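Local coordinates for extracellular solute-binding protein family 1 (Arthrobacter chlorophenolicus, PDB 4R2F) that probably serves as the sugar-binding component of a bacterial transport system, and holds the disaccharide laminaribiose in its ligand pocket, at residues K124-F129 / F328-L333. Residues are numbered along the deposited sequence; the frame is centred on the assembly and turned at random.
Sequences KSNGQF and FVVYYL
An Asx turn at the C-terminal end of helix 117-126 meets the flank of helix 322-335 through Asn-126 and Gln-128, which reach Val-330 and Leu-333. Within the turn, Asn-126 OD1 accepts from Gln-128 N at 2.8 Å; the bond is nearly straight, 169° at the hydrogen, and the donor lies close to the line of the C=O bond. Asparagine suits the place because its short side chain lets OD1 reach the backbone N two residues on while the other end of the amide serves the neighbouring helix: with CG between the backbone N and the carbonyl carbon (chi1 84°), ND2 is presented to it. Asn-126 ND2 donates to a water at 3.1 Å, and that water donates in turn to Val-330 O at 2.9 Å, so one solvent molecule spans the two segments. ND2 of Asn-126 also rests 3.7 Å from Val-330 CG1, a polar group against a methyl.

Gly-127 leaves the helix with positive phi (103°), where a CB would press on the preceding carbonyl O, and the chain turns there. In this solute-binding protein fold helix 322-335 packs between strand 306-316 and helix 117-126: Val-329 touches Met-315 and Val-119, Leu-333 touches Ile-313 and Leu-123. Gln-128 needs its length to bridge the remaining distance. Its chain, extended beyond CG, carries the terminal amide toward Leu-333, where it lies against CB and the carbonyl group. The side chain of Tyr-332 leaves the helix pointing away from this contact and packs on Tyr-52 and Ala-56 of helix 50-61.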
loop_
_atom_site.group_PDB
_atom_site.type_symbol
_atom_site.label_atom_id
_atom_site.label_comp_id
_atom_site.label_asym_id
_atom_site.label_seq_id
_atom_site.Cartn_x
_atom_site.Cartn_y
_atom_site.Cartn_z
ATOM N N LYS A 124 18.319 -10.325 16.377
ATOM C CA LYS A 124 19.533 -11.052 16.049
ATOM C C LYS A 124 19.803 -12.147 17.069
ATOM O O LYS A 124 20.196 -13.234 16.697
ATOM C CB LYS A 124 20.726 -10.108 15.940
ATOM C CG LYS A 124 20.701 -9.306 14.649
ATOM C CD LYS A 124 21.856 -8.347 14.550
ATOM C CE LYS A 124 21.741 -7.545 13.274
ATOM N NZ LYS A 124 22.877 -6.614 13.145
ATOM N N SER A 125 19.549 -11.872 18.346
ATOM C CA SER A 125 19.847 -12.841 19.408
ATOM C C SER A 125 18.882 -13.978 19.367
ATOM O O SER A 125 19.306 -15.126 19.471
ATOM C CB SER A 125 19.769 -12.214 20.804
ATOM O OG SER A 125 20.722 -11.201 20.944
ATOM N N ASN A 126 17.584 -13.656 19.252
ATOM C CA ASN A 126 16.530 -14.679 19.268
ATOM C C ASN A 126 16.408 -15.452 17.945
ATOM O O ASN A 126 15.733 -16.459 17.899
ATOM C CB ASN A 126 15.158 -14.146 19.782
ATOM C CG ASN A 126 14.305 -13.443 18.706
ATOM O OD1 ASN A 126 14.575 -13.468 17.500
ATOM N ND2 ASN A 126 13.241 -12.823 19.164
ATOM N N GLY A 127 17.059 -14.976 16.882
ATOM C CA GLY A 127 17.111 -15.722 15.624
ATOM C C GLY A 127 16.191 -15.197 14.536
ATOM O O GLY A 127 16.387 -15.520 13.365
ATOM N N GLN A 128 15.197 -14.380 14.886
ATOM C CA GLN A 128 14.257 -13.905 13.871
ATOM C C GLN A 128 14.898 -13.066 12.777
ATOM O O GLN A 128 14.445 -13.111 11.650
ATOM C CB GLN A 128 13.048 -13.162 14.473
ATOM C CG GLN A 128 11.771 -13.730 13.898
ATOM C CD GLN A 128 10.525 -12.916 14.143
ATOM O OE1 GLN A 128 9.534 -13.069 13.412
ATOM N NE2 GLN A 128 10.538 -12.086 15.163
ATOM N N PHE A 129 15.962 -12.335 13.090
ATOM C CA PHE A 129 16.578 -11.433 12.128
ATOM C C PHE A 129 17.056 -12.134 10.848
ATOM O O PHE A 129 16.802 -11.665 9.723
ATOM C CB PHE A 129 17.734 -10.674 12.785
ATOM C CG PHE A 129 18.293 -9.597 11.923
ATOM C CD1 PHE A 129 17.655 -8.370 11.828
ATOM C CD2 PHE A 129 19.444 -9.814 11.166
ATOM C CE1 PHE A 129 18.154 -7.373 11.008
ATOM C CE2 PHE A 129 19.947 -8.818 10.347
ATOM C CZ PHE A 129 19.308 -7.594 10.270
ATOM N N PHE A 328 7.506 -5.266 23.440
ATOM C CA PHE A 328 6.255 -5.441 22.738
ATOM C C PHE A 328 6.547 -5.722 21.283
ATOM O O PHE A 328 5.959 -6.638 20.712
ATOM C CB PHE A 328 5.311 -4.227 22.812
ATOM C CG PHE A 328 4.061 -4.410 21.972
ATOM C CD1 PHE A 328 3.002 -5.173 22.432
ATOM C CD2 PHE A 328 3.978 -3.880 20.692
ATOM C CE1 PHE A 328 1.883 -5.386 21.656
ATOM C CE2 PHE A 328 2.864 -4.085 19.903
ATOM C CZ PHE A 328 1.809 -4.850 20.385
ATOM N N VAL A 329 7.420 -4.914 20.678
ATOM C CA VAL A 329 7.666 -5.042 19.235
ATOM C C VAL A 329 8.267 -6.410 18.922
ATOM O O VAL A 329 7.901 -7.020 17.942
ATOM C CB VAL A 329 8.531 -3.900 18.654
ATOM C CG1 VAL A 329 8.969 -4.208 17.216
ATOM C CG2 VAL A 329 7.796 -2.561 18.701
ATOM N N VAL A 330 9.167 -6.896 19.770
ATOM C CA VAL A 330 9.789 -8.203 19.533
ATOM C C VAL A 330 8.739 -9.316 19.672
ATOM O O VAL A 330 8.663 -10.262 18.851
ATOM C CB VAL A 330 10.977 -8.404 20.495
ATOM C CG1 VAL A 330 11.548 -9.801 20.417
ATOM C CG2 VAL A 330 12.056 -7.378 20.193
ATOM N N TYR A 331 7.922 -9.196 20.702
ATOM C CA TYR A 331 6.806 -10.116 20.902
ATOM C C TYR A 331 5.884 -10.126 19.681
ATOM O O TYR A 331 5.513 -11.188 19.157
ATOM C CB TYR A 331 6.042 -9.725 22.187
ATOM C CG TYR A 331 4.656 -10.319 22.278
ATOM C CD1 TYR A 331 4.439 -11.605 22.795
ATOM C CD2 TYR A 331 3.561 -9.601 21.824
ATOM C CE1 TYR A 331 3.153 -12.139 22.861
ATOM C CE2 TYR A 331 2.285 -10.117 21.890
ATOM C CZ TYR A 331 2.077 -11.383 22.401
ATOM O OH TYR A 331 0.779 -11.833 22.438
ATOM N N TYR A 332 5.516 -8.936 19.209
ATOM C CA TYR A 332 4.521 -8.840 18.131
ATOM C C TYR A 332 5.091 -9.425 16.843
ATOM O O TYR A 332 4.438 -10.221 16.193
ATOM C CB TYR A 332 4.070 -7.405 17.940
ATOM C CG TYR A 332 2.781 -7.193 17.148
ATOM C CD1 TYR A 332 1.535 -7.447 17.724
ATOM C CD2 TYR A 332 2.810 -6.674 15.852
ATOM C CE1 TYR A 332 0.354 -7.239 17.013
ATOM C CE2 TYR A 332 1.640 -6.446 15.128
ATOM C CZ TYR A 332 0.403 -6.732 15.711
ATOM O OH TYR A 332 -0.775 -6.499 15.042
ATOM N N LEU A 333 6.320 -9.061 16.490
ATOM C CA LEU A 333 6.948 -9.652 15.289
ATOM C C LEU A 333 6.991 -11.182 15.326
ATOM O O LEU A 333 6.792 -11.832 14.298
ATOM C CB LEU A 333 8.362 -9.120 15.107
ATOM C CG LEU A 333 8.437 -7.665 14.691
ATOM C CD1 LEU A 333 9.859 -7.190 14.855
ATOM C CD2 LEU A 333 7.963 -7.527 13.255
HETATM O O HOH W 1 10.699 -11.921 17.707
#